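Local coordinates for attaching and effacing protein, pathogenesis factor (PDB 4E9L), which is an intimin/invasin-family adhesin of Escherichia coli that probably mediates bacterial attachment to host surfaces, the chain being a run of its immunoglobulin-like domains, at residues A[206-211]-A[324-329]; A[212-217]-A[246-251]; A[233-236]-A[242-245]; A[258-263]-A[267-272]. All coordinates share one frame; numbering follows the deposited sequence.

Interaction 1: residues A[206-211]-A[324-329]; sequences VKAGES and YGNPVT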
loop_
_atom_site.group_PDB
_atom_site.type_symbol
_atom_site.label_atom_id
_atom_site.label_comp_id
_atom_site.label_asym_id
_atom_site.label_seq_id
_atom_site.Cartn_x
_atom_site.Cartn_y
_atom_site.Cartn_z
ATOM N N VAL A 206 -9.903 -5.478 -9.168
ATOM C CA VAL A 206 -8.894 -6.550 -9.235
ATOM C C VAL A 206 -9.557 -7.809 -9.786
ATOM O O VAL A 206 -10.674 -8.139 -9.381
ATOM C CB VAL A 206 -8.194 -6.797 -7.856
ATOM C CG1 VAL A 206 -7.190 -7.953 -7.925
ATOM C CG2 VAL A 206 -7.512 -5.523 -7.344
ATOM N N LYS A 207 -8.894 -8.473 -10.733
ATOM C CA LYS A 207 -9.408 -9.713 -11.315
ATOM C C LYS A 207 -9.294 -10.858 -10.305
ATOM O O LYS A 207 -8.292 -10.945 -9.577
ATOM C CB LYS A 207 -8.684 -10.058 -12.613
ATOM C CG LYS A 207 -8.959 -9.070 -13.734
ATOM C CD LYS A 207 -8.452 -9.641 -15.053
ATOM C CE LYS A 207 -8.850 -8.782 -16.235
ATOM N NZ LYS A 207 -7.946 -7.616 -16.409
ATOM N N ALA A 208 -10.338 -11.723 -10.249
ATOM C CA ALA A 208 -10.401 -12.874 -9.341
ATOM C C ALA A 208 -9.131 -13.723 -9.474
ATOM O O ALA A 208 -8.743 -14.075 -10.574
ATOM C CB ALA A 208 -11.644 -13.724 -9.652
ATOM N N GLY A 209 -8.483 -14.000 -8.348
ATOM C CA GLY A 209 -7.233 -14.760 -8.305
ATOM C C GLY A 209 -5.994 -13.878 -8.334
ATOM O O GLY A 209 -4.898 -14.352 -8.043
ATOM N N GLU A 210 -6.140 -12.591 -8.705
ATOM C CA GLU A 210 -5.003 -11.667 -8.810
ATOM C C GLU A 210 -4.871 -10.847 -7.533
ATOM O O GLU A 210 -5.740 -10.886 -6.650
ATOM C CB GLU A 210 -5.100 -10.755 -10.065
ATOM C CG GLU A 210 -5.297 -11.480 -11.398
ATOM C CD GLU A 210 -4.250 -12.512 -11.774
ATOM O OE1 GLU A 210 -3.067 -12.335 -11.402
ATOM O OE2 GLU A 210 -4.617 -13.503 -12.448
ATOM N N SER A 211 -3.780 -10.120 -7.434
ATOM C CA SER A 211 -3.497 -9.370 -6.229
ATOM C C SER A 211 -3.229 -7.905 -6.510
ATOM O O SER A 211 -3.017 -7.521 -7.669
ATOM C CB SER A 211 -2.290 -10.002 -5.542
ATOM O OG SER A 211 -1.149 -9.859 -6.369
ATOM N N TYR A 324 -13.049 -19.849 -12.524
ATOM C CA TYR A 324 -13.997 -20.160 -11.454
ATOM C C TYR A 324 -15.442 -20.253 -11.932
ATOM O O TYR A 324 -16.316 -20.545 -11.126
ATOM C CB TYR A 324 -13.917 -19.083 -10.353
ATOM C CG TYR A 324 -12.510 -18.813 -9.880
ATOM C CD1 TYR A 324 -11.893 -19.650 -8.951
ATOM C CD2 TYR A 324 -11.801 -17.707 -10.342
ATOM C CE1 TYR A 324 -10.604 -19.383 -8.483
ATOM C CE2 TYR A 324 -10.506 -17.442 -9.898
ATOM C CZ TYR A 324 -9.918 -18.272 -8.953
ATOM O OH TYR A 324 -8.642 -18.010 -8.512
ATOM N N GLY A 325 -15.680 -19.968 -13.207
ATOM C CA GLY A 325 -17.017 -19.965 -13.794
ATOM C C GLY A 325 -17.687 -18.603 -13.737
ATOM O O GLY A 325 -18.861 -18.491 -14.094
ATOM N N ASN A 326 -16.960 -17.540 -13.273
ATOM C CA ASN A 326 -17.569 -16.203 -13.224
ATOM C C ASN A 326 -17.730 -15.663 -14.648
ATOM O O ASN A 326 -16.775 -15.729 -15.429
ATOM C CB ASN A 326 -16.716 -15.207 -12.425
ATOM C CG ASN A 326 -16.589 -15.568 -10.972
ATOM O OD1 ASN A 326 -17.585 -15.735 -10.256
ATOM N ND2 ASN A 326 -15.363 -15.695 -10.507
ATOM N N PRO A 327 -18.885 -15.045 -14.974
ATOM C CA PRO A 327 -19.026 -14.431 -16.311
ATOM C C PRO A 327 -18.059 -13.252 -16.489
ATOM O O PRO A 327 -17.891 -12.439 -15.576
ATOM C CB PRO A 327 -20.495 -13.995 -16.364
ATOM C CG PRO A 327 -20.948 -13.914 -14.955
ATOM C CD PRO A 327 -20.088 -14.845 -14.131
ATOM N N VAL A 328 -17.358 -13.208 -17.631
ATOM C CA VAL A 328 -16.414 -12.136 -17.915
ATOM C C VAL A 328 -17.168 -11.003 -18.636
ATOM O O VAL A 328 -17.476 -11.102 -19.826
ATOM C CB VAL A 328 -15.114 -12.591 -18.621
ATOM C CG1 VAL A 328 -14.202 -11.388 -18.919
ATOM C CG2 VAL A 328 -14.381 -13.639 -17.790
ATOM N N THR A 329 -17.501 -9.955 -17.881
ATOM C CA THR A 329 -18.302 -8.826 -18.369
ATOM C C THR A 329 -17.452 -7.580 -18.702
ATOM O O THR A 329 -16.374 -7.413 -18.145
ATOM C CB THR A 329 -19.456 -8.566 -17.359
ATOM O OG1 THR A 329 -20.462 -7.756 -17.944
ATOM C CG2 THR A 329 -18.987 -7.959 -16.037
#

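Interaction 2: residues A[212-217]-A[246-251]; sequences TTVTLV and SSWTEK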
loop_
_atom_site.group_PDB
_atom_site.type_symbol
_atom_site.label_atom_id
_atom_site.label_comp_id
_atom_site.label_asym_id
_atom_site.label_seq_id
_atom_site.Cartn_x
_atom_site.Cartn_y
_atom_site.Cartn_z
ATOM N N THR A 212 -3.269 -7.087 -5.450
ATOM C CA THR A 212 -2.923 -5.661 -5.475
ATOM C C THR A 212 -2.108 -5.322 -4.214
ATOM O O THR A 212 -2.010 -6.143 -3.303
ATOM C CB THR A 212 -4.178 -4.754 -5.674
ATOM O OG1 THR A 212 -3.743 -3.427 -5.994
ATOM C CG2 THR A 212 -5.057 -4.666 -4.439
ATOM N N THR A 213 -1.521 -4.121 -4.178
ATOM C CA THR A 213 -0.751 -3.636 -3.047
ATOM C C THR A 213 -1.618 -2.741 -2.196
ATOM O O THR A 213 -2.345 -1.879 -2.707
ATOM C CB THR A 213 0.535 -2.899 -3.494
ATOM O OG1 THR A 213 1.290 -3.776 -4.330
ATOM C CG2 THR A 213 1.395 -2.477 -2.291
ATOM N N VAL A 214 -1.567 -2.983 -0.912
ATOM C CA VAL A 214 -2.268 -2.186 0.101
ATOM C C VAL A 214 -1.182 -1.344 0.758
ATOM O O VAL A 214 -0.153 -1.903 1.142
ATOM C CB VAL A 214 -2.968 -3.081 1.150
ATOM C CG1 VAL A 214 -3.719 -2.234 2.184
ATOM C CG2 VAL A 214 -3.909 -4.047 0.484
ATOM N N THR A 215 -1.401 -0.027 0.903
ATOM C CA THR A 215 -0.440 0.846 1.598
ATOM C C THR A 215 -1.139 1.463 2.833
ATOM O O THR A 215 -2.258 1.990 2.721
ATOM C CB THR A 215 0.089 1.972 0.655
ATOM O OG1 THR A 215 0.716 1.409 -0.496
ATOM C CG2 THR A 215 1.114 2.877 1.336
ATOM N N LEU A 216 -0.476 1.393 3.996
ATOM C CA LEU A 216 -0.937 2.047 5.217
ATOM C C LEU A 216 0.060 3.179 5.533
ATOM O O LEU A 216 1.265 2.946 5.534
ATOM C CB LEU A 216 -0.989 1.073 6.418
ATOM C CG LEU A 216 -1.255 1.745 7.804
ATOM C CD1 LEU A 216 -2.730 2.242 7.930
ATOM C CD2 LEU A 216 -0.944 0.783 8.943
ATOM N N VAL A 217 -0.435 4.384 5.816
ATOM C CA VAL A 217 0.430 5.458 6.287
ATOM C C VAL A 217 -0.084 5.674 7.732
ATOM O O VAL A 217 -1.237 6.054 7.940
ATOM C CB VAL A 217 0.464 6.729 5.389
ATOM C CG1 VAL A 217 1.305 7.816 6.043
ATOM C CG2 VAL A 217 1.058 6.399 4.018
ATOM N N SER A 246 -1.056 -10.610 2.973
ATOM C CA SER A 246 0.290 -11.084 3.310
ATOM C C SER A 246 0.830 -10.391 4.568
ATOM O O SER A 246 0.159 -9.549 5.177
ATOM C CB SER A 246 1.230 -10.787 2.133
ATOM O OG SER A 246 1.544 -9.392 2.041
ATOM N N SER A 247 2.094 -10.695 4.927
ATOM C CA SER A 247 2.824 -10.008 5.983
ATOM C C SER A 247 3.026 -8.541 5.506
ATOM O O SER A 247 2.938 -8.270 4.316
ATOM C CB SER A 247 4.202 -10.644 6.167
ATOM O OG SER A 247 4.949 -10.544 4.961
ATOM N N TRP A 248 3.264 -7.616 6.435
ATOM C CA TRP A 248 3.497 -6.206 6.105
ATOM C C TRP A 248 4.997 -5.906 6.008
ATOM O O TRP A 248 5.804 -6.522 6.713
ATOM C CB TRP A 248 2.831 -5.285 7.138
ATOM C CG TRP A 248 1.332 -5.359 7.060
ATOM C CD1 TRP A 248 0.532 -6.337 7.581
ATOM C CD2 TRP A 248 0.460 -4.439 6.384
ATOM N NE1 TRP A 248 -0.784 -6.091 7.265
ATOM C CE2 TRP A 248 -0.861 -4.918 6.547
ATOM C CE3 TRP A 248 0.671 -3.276 5.624
ATOM C CZ2 TRP A 248 -1.967 -4.275 5.976
ATOM C CZ3 TRP A 248 -0.422 -2.633 5.055
ATOM C CH2 TRP A 248 -1.727 -3.120 5.248
ATOM N N THR A 249 5.352 -5.001 5.105
ATOM C CA THR A 249 6.733 -4.531 4.935
ATOM C C THR A 249 6.768 -3.053 5.246
ATOM O O THR A 249 6.121 -2.262 4.548
ATOM C CB THR A 249 7.272 -4.787 3.521
ATOM O OG1 THR A 249 7.140 -6.175 3.217
ATOM C CG2 THR A 249 8.766 -4.368 3.396
ATOM N N GLU A 250 7.581 -2.672 6.239
ATOM C CA GLU A 250 7.767 -1.273 6.586
ATOM C C GLU A 250 8.693 -0.636 5.566
ATOM O O GLU A 250 9.733 -1.217 5.232
ATOM C CB GLU A 250 8.316 -1.134 8.013
ATOM C CG GLU A 250 8.278 0.318 8.467
ATOM C CD GLU A 250 8.576 0.572 9.924
ATOM O OE1 GLU A 250 8.760 -0.401 10.689
ATOM O OE2 GLU A 250 8.611 1.761 10.301
ATOM N N LYS A 251 8.277 0.511 5.007
ATOM C CA LYS A 251 9.028 1.207 3.951
ATOM C C LYS A 251 9.616 2.531 4.433
ATOM O O LYS A 251 10.057 3.340 3.624
ATOM C CB LYS A 251 8.153 1.432 2.704
ATOM C CG LYS A 251 7.672 0.167 1.997
ATOM C CD LYS A 251 8.846 -0.578 1.327
ATOM C CE LYS A 251 8.400 -1.772 0.537
ATOM N NZ LYS A 251 9.557 -2.578 0.061
#

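Interaction 3: residues A[233-236]-A[242-245]; sequences ASLT and GATV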
loop_
_atom_site.group_PDB
_atom_site.type_symbol
_atom_site.label_atom_id
_atom_site.label_comp_id
_atom_site.label_asym_id
_atom_site.label_seq_id
_atom_site.Cartn_x
_atom_site.Cartn_y
_atom_site.Cartn_z
ATOM N N ALA A 233 -4.653 -7.545 9.403
ATOM C CA ALA A 233 -5.712 -6.946 8.599
ATOM C C ALA A 233 -7.003 -7.681 8.755
ATOM O O ALA A 233 -7.033 -8.887 9.039
ATOM C CB ALA A 233 -5.311 -6.894 7.116
ATOM N N SER A 234 -8.079 -6.952 8.527
ATOM C CA SER A 234 -9.435 -7.478 8.530
ATOM C C SER A 234 -9.981 -7.278 7.096
ATOM O O SER A 234 -9.845 -6.182 6.528
ATOM C CB SER A 234 -10.289 -6.699 9.529
ATOM O OG SER A 234 -11.630 -7.141 9.460
ATOM N N LEU A 235 -10.582 -8.331 6.527
ATOM C CA LEU A 235 -11.207 -8.314 5.203
ATOM C C LEU A 235 -12.706 -8.529 5.382
ATOM O O LEU A 235 -13.109 -9.448 6.084
ATOM C CB LEU A 235 -10.626 -9.418 4.280
ATOM C CG LEU A 235 -9.152 -9.292 3.853
ATOM C CD1 LEU A 235 -8.804 -10.361 2.830
ATOM C CD2 LEU A 235 -8.861 -7.922 3.198
ATOM N N THR A 236 -13.524 -7.675 4.783
ATOM C CA THR A 236 -14.989 -7.783 4.872
ATOM C C THR A 236 -15.616 -7.593 3.489
ATOM O O THR A 236 -14.938 -7.160 2.556
ATOM C CB THR A 236 -15.580 -6.818 5.917
ATOM O OG1 THR A 236 -15.216 -5.477 5.588
ATOM C CG2 THR A 236 -15.161 -7.146 7.343
ATOM N N GLY A 242 -12.225 -16.221 0.897
ATOM C CA GLY A 242 -11.199 -16.745 0.002
ATOM C C GLY A 242 -10.099 -15.728 -0.294
ATOM O O GLY A 242 -9.094 -16.072 -0.911
ATOM N N ALA A 243 -10.261 -14.482 0.169
ATOM C CA ALA A 243 -9.245 -13.437 -0.043
ATOM C C ALA A 243 -8.267 -13.418 1.118
ATOM O O ALA A 243 -8.635 -13.790 2.237
ATOM C CB ALA A 243 -9.914 -12.073 -0.203
ATOM N N THR A 244 -7.006 -12.999 0.877
ATOM C CA THR A 244 -6.009 -12.987 1.952
ATOM C C THR A 244 -5.167 -11.718 1.886
ATOM O O THR A 244 -5.169 -11.002 0.885
ATOM C CB THR A 244 -5.030 -14.213 1.831
ATOM O OG1 THR A 244 -4.302 -14.138 0.601
ATOM C CG2 THR A 244 -5.715 -15.560 1.934
ATOM N N VAL A 245 -4.480 -11.434 2.976
ATOM C CA VAL A 245 -3.493 -10.364 3.058
ATOM C C VAL A 245 -2.187 -11.041 3.535
ATOM O O VAL A 245 -2.210 -11.944 4.379
ATOM C CB VAL A 245 -3.930 -9.174 3.976
ATOM C CG1 VAL A 245 -2.875 -8.055 3.972
ATOM C CG2 VAL A 245 -5.289 -8.615 3.537
#

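Interaction 4: residues A[258-263]-A[267-272]; sequences ATLTTG and GELRVM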
loop_
_atom_site.group_PDB
_atom_site.type_symbol
_atom_site.label_atom_id
_atom_site.label_comp_id
_atom_site.label_asym_id
_atom_site.label_seq_id
_atom_site.Cartn_x
_atom_site.Cartn_y
_atom_site.Cartn_z
ATOM N N ALA A 258 1.459 -4.237 1.957
ATOM C CA ALA A 258 1.142 -5.672 1.997
ATOM C C ALA A 258 0.495 -6.038 0.691
ATOM O O ALA A 258 -0.008 -5.161 -0.023
ATOM C CB ALA A 258 0.194 -5.989 3.167
ATOM N N THR A 259 0.499 -7.334 0.376
ATOM C CA THR A 259 -0.169 -7.888 -0.801
ATOM C C THR A 259 -1.534 -8.438 -0.423
ATOM O O THR A 259 -1.647 -9.304 0.444
ATOM C CB THR A 259 0.676 -8.969 -1.480
ATOM O OG1 THR A 259 1.958 -8.420 -1.766
ATOM C CG2 THR A 259 0.016 -9.488 -2.786
ATOM N N LEU A 260 -2.557 -7.971 -1.119
ATOM C CA LEU A 260 -3.920 -8.445 -0.923
ATOM C C LEU A 260 -4.177 -9.354 -2.121
ATOM O O LEU A 260 -4.084 -8.885 -3.261
ATOM C CB LEU A 260 -4.903 -7.238 -0.927
ATOM C CG LEU A 260 -6.392 -7.505 -0.605
ATOM C CD1 LEU A 260 -7.119 -6.194 -0.352
ATOM C CD2 LEU A 260 -7.098 -8.156 -1.778
ATOM N N THR A 261 -4.462 -10.645 -1.875
ATOM C CA THR A 261 -4.756 -11.583 -2.961
ATOM C C THR A 261 -6.252 -11.883 -2.925
ATOM O O THR A 261 -6.772 -12.269 -1.881
ATOM C CB THR A 261 -3.932 -12.894 -2.852
ATOM O OG1 THR A 261 -2.549 -12.607 -2.628
ATOM C CG2 THR A 261 -4.078 -13.782 -4.106
ATOM N N THR A 262 -6.937 -11.723 -4.050
ATOM C CA THR A 262 -8.377 -12.050 -4.105
ATOM C C THR A 262 -8.521 -13.547 -4.392
ATOM O O THR A 262 -7.589 -14.162 -4.902
ATOM C CB THR A 262 -9.078 -11.243 -5.218
ATOM O OG1 THR A 262 -8.567 -11.685 -6.466
ATOM C CG2 THR A 262 -8.883 -9.730 -5.067
ATOM N N GLY A 263 -9.696 -14.108 -4.101
ATOM C CA GLY A 263 -9.999 -15.500 -4.430
ATOM C C GLY A 263 -10.934 -15.544 -5.632
ATOM O O GLY A 263 -10.993 -14.575 -6.391
ATOM N N GLY A 267 -17.165 -9.353 -6.412
ATOM C CA GLY A 267 -17.961 -8.439 -5.605
ATOM C C GLY A 267 -17.122 -7.477 -4.789
ATOM O O GLY A 267 -15.903 -7.379 -4.977
ATOM N N GLU A 268 -17.775 -6.771 -3.857
ATOM C CA GLU A 268 -17.108 -5.809 -2.995
ATOM C C GLU A 268 -16.218 -6.464 -1.945
ATOM O O GLU A 268 -16.545 -7.506 -1.382
ATOM C CB GLU A 268 -18.109 -4.839 -2.325
ATOM C CG GLU A 268 -18.809 -3.878 -3.280
ATOM C CD GLU A 268 -17.943 -3.048 -4.216
ATOM O OE1 GLU A 268 -17.013 -2.360 -3.730
ATOM O OE2 GLU A 268 -18.218 -3.066 -5.438
ATOM N N LEU A 269 -15.106 -5.809 -1.675
ATOM C CA LEU A 269 -14.112 -6.194 -0.688
ATOM C C LEU A 269 -13.580 -4.928 0.006
ATOM O O LEU A 269 -13.272 -3.939 -0.660
ATOM C CB LEU A 269 -12.964 -6.928 -1.428
ATOM C CG LEU A 269 -11.782 -7.437 -0.604
ATOM C CD1 LEU A 269 -12.250 -8.293 0.534
ATOM C CD2 LEU A 269 -10.844 -8.260 -1.472
ATOM N N ARG A 270 -13.478 -4.971 1.336
ATOM C CA ARG A 270 -12.944 -3.866 2.137
ATOM C C ARG A 270 -11.790 -4.387 2.971
ATOM O O ARG A 270 -11.879 -5.497 3.507
ATOM C CB ARG A 270 -14.025 -3.249 3.050
ATOM C CG ARG A 270 -15.091 -2.477 2.283
ATOM C CD ARG A 270 -16.231 -1.979 3.164
ATOM N NE ARG A 270 -16.984 -3.063 3.805
ATOM C CZ ARG A 270 -17.936 -3.780 3.217
ATOM N NH1 ARG A 270 -18.254 -3.562 1.945
ATOM N NH2 ARG A 270 -18.565 -4.732 3.889
ATOM N N VAL A 271 -10.697 -3.602 3.054
ATOM C CA VAL A 271 -9.514 -3.958 3.810
ATOM C C VAL A 271 -9.245 -2.923 4.880
ATOM O O VAL A 271 -9.087 -1.736 4.583
ATOM C CB VAL A 271 -8.255 -4.276 2.936
ATOM C CG1 VAL A 271 -7.935 -3.166 1.947
ATOM C CG2 VAL A 271 -7.025 -4.615 3.799
ATOM N N MET A 272 -9.183 -3.383 6.117
ATOM C CA MET A 272 -8.869 -2.542 7.258
ATOM C C MET A 272 -7.577 -3.066 7.912
ATOM O O MET A 272 -7.607 -4.143 8.510
ATOM C CB MET A 272 -10.046 -2.503 8.257
ATOM C CG MET A 272 -9.757 -1.710 9.551
ATOM S SD MET A 272 -9.198 -0.014 9.230
ATOM C CE MET A 272 -10.815 0.765 8.889
#

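Interaction 1: residues A[206-211]-A[324-329]
Tyr324 lays the outer part of its ring beside Ala208 and Gly209, and these three residues make up most of a small interface. The methyl CB of Ala208 rests 3.9 Å from CE2 of Tyr324 and almost as near CD2, while the carbonyl O of Ala208 meets the same CE2 in plane with the ring, at its edge, also at 3.9 Å. Beyond the ring, the phenolic OH of Tyr324 reaches CA of Gly209 at 3.5 Å. Tyr324 is brought there by a first torsion that sets CG anti to the carbonyl carbon (chi1 -51°). Ala208 and Gly209 are the central residues of a type II beta turn from Lys207 to Glu210, closed by a bond of 2.8 Å from Glu210 N to Lys207 O. Gly209 has a positive phi of 93°, as the third residue of a type II turn commonly does, and with no side chain it lets the tyrosine hydroxyl come close to its CA. Asn326 adds a looser touch, its ND2 lying 4.3 Å from CB of Ala208; that nitrogen is hydrogen-bonded to the carbonyl O of Gly264. The arrangement is a slender junction between two consecutive immunoglobulin-like domains, a loop of one set against a beta turn of the other, in the end-to-end domain array seen in the extracellular regions of intimin and invasin.

Interaction 2: residues A[212-217]-A[246-251]
The indole of Trp248 reaches across to strand 212-217 and meets two side chains that project from it, Val214 and Leu216. Its six-membered ring does the touching: CH2 of Trp248 lies 3.8 Å from CG1 of Val214, and the adjacent CZ3 comes to 4.0 Å from CB of Leu216. CZ3 also approaches the carbonyl O of Val214 at 4.0 Å. Both aliphatic groups come to the indole obliquely, and the contact is essentially apolar. Trp248 sets CG anti to its carbonyl carbon (chi1 -68°), which helps bring the six-membered ring to the two residues. Val214 turns CG1 to the indole by placing it anti to the backbone N (chi1 -179°), and CG2 is left to pack on Leu260. One step outward, Ala258 on the intervening strand packs against the indole. The segments do not pair directly, and the nearest CA atoms, those of Val214 and Trp248, are 9.2 Å apart. Near the tryptophan, Ser246 OG donates to the carbonyl O of Ser247 at 2.9 Å and is also bonded to the backbone N of Thr259. Strand 255-261 runs between 211-217 and 244-252 in one antiparallel sheet, while Leu231 of strand 231-236 and Pro273 of strand 267-275 meet both Leu216 and Trp248 from the opposing sheet.

Interaction 3: residues A[233-236]-A[242-245]
Leu235 spreads its two methyl groups over the segment 242-245, one to each end of the contact. Its CG stands anti to the carbonyl carbon (chi1 -66°), and an extended second torsion (chi2 -173°) carries CD1 out to the backbone of Ala243, where it lies 3.5 Å from the carbonyl O and 3.7 Å from CB. The other branch, CD2, turns to Val245 and touches its CG2 at 3.7 Å, the two side chains meeting at a slant. Val245 has CG1 anti to its backbone N (chi1 -178°), a setting that gives CG2 to the leucine and also lets it reach the methyl CB of Ala233 at 4.0 Å. Strand 231-236 pairs with strand 267-275 and strand 244-252 with strand 255-261, so these are edge strands of the two sheets of an immunoglobulin-like beta sandwich, brought together along one margin. Leu235 also packs on Val271 and Val245 on Ala258, carrying the contact inward. Methyl groups do nearly all the touching, and Ser234 and Thr244, which alternate with the apolar residues, set off from the backbone away from the contact. These two segments are thus joined by apolar contact, with no directional bond between them.

Interaction 4: residues A[258-263]-A[267-272]
Leu260 meets Leu269 and Val271 across the core of an immunoglobulin-like beta sandwich, each of its methyl groups going to a different partner. The segments belong to opposing sheets, strand 255-261 in one and strand 267-275 in the other, and their backbones stay well apart, with CA atoms of Leu260 and Val271 separated by 8.6 Å.

The apolar contacts carry the interface. CD2 of Leu260 touches CD2 of Leu269 tip to tip at 3.8 Å, and CD1 of Leu260 reaches CG1 of Val271 in the same manner at 3.9 Å. Leu260 and Leu269 both extend CG away from the backbone N (chi1 -175° and 180°), which sends each side chain out toward the facing sheet. Val271 is turned differently: a chi1 of 53° puts CG1 between the backbone N and the carbonyl carbon, and that is the branch used here. All of these residues are buried, and Val271 also packs on Ala285 of strand 278-290.

Polar bonds run to neighbours outside the two segments. On one strand, Glu268 bonds through its carboxylate to Thr288 OG1 and Gln286 NE2. On the other side, Thr262 OG1 bonds to the carbonyl O of Glu210, with weak bonds to Gly209 N and Lys207 O, and so ties this end of the sheet to the turn before strand 211-217. With the hydroxyl so engaged, the methyl of Thr262 is left for the core, where its CG2 lies 4.4 Å from CD2 of Leu269.

Overall arrangement
Interactions 2, 3 and 4 lie within one immunoglobulin-like domain, whereas interaction 1 joins that domain to the next one along the chain. Interaction 2 links strands 211-217 and 244-252, which flank 255-261 in one sheet; interactions 3 and 4 join that sheet to the one holding 231-236 and 267-275. Centres of 3 and 4 are about 5 Å apart, with that of 2 about 12 to 13 Å from either. Interaction 3 is nested in 2, interaction 4 follows, and interaction 1 encloses all. Interactions 1 and 2 adjoin in sequence, though their centres are about 23 Å apart. The turn 207-210 that meets the next domain is itself bonded to Thr262, just past strand 255-261.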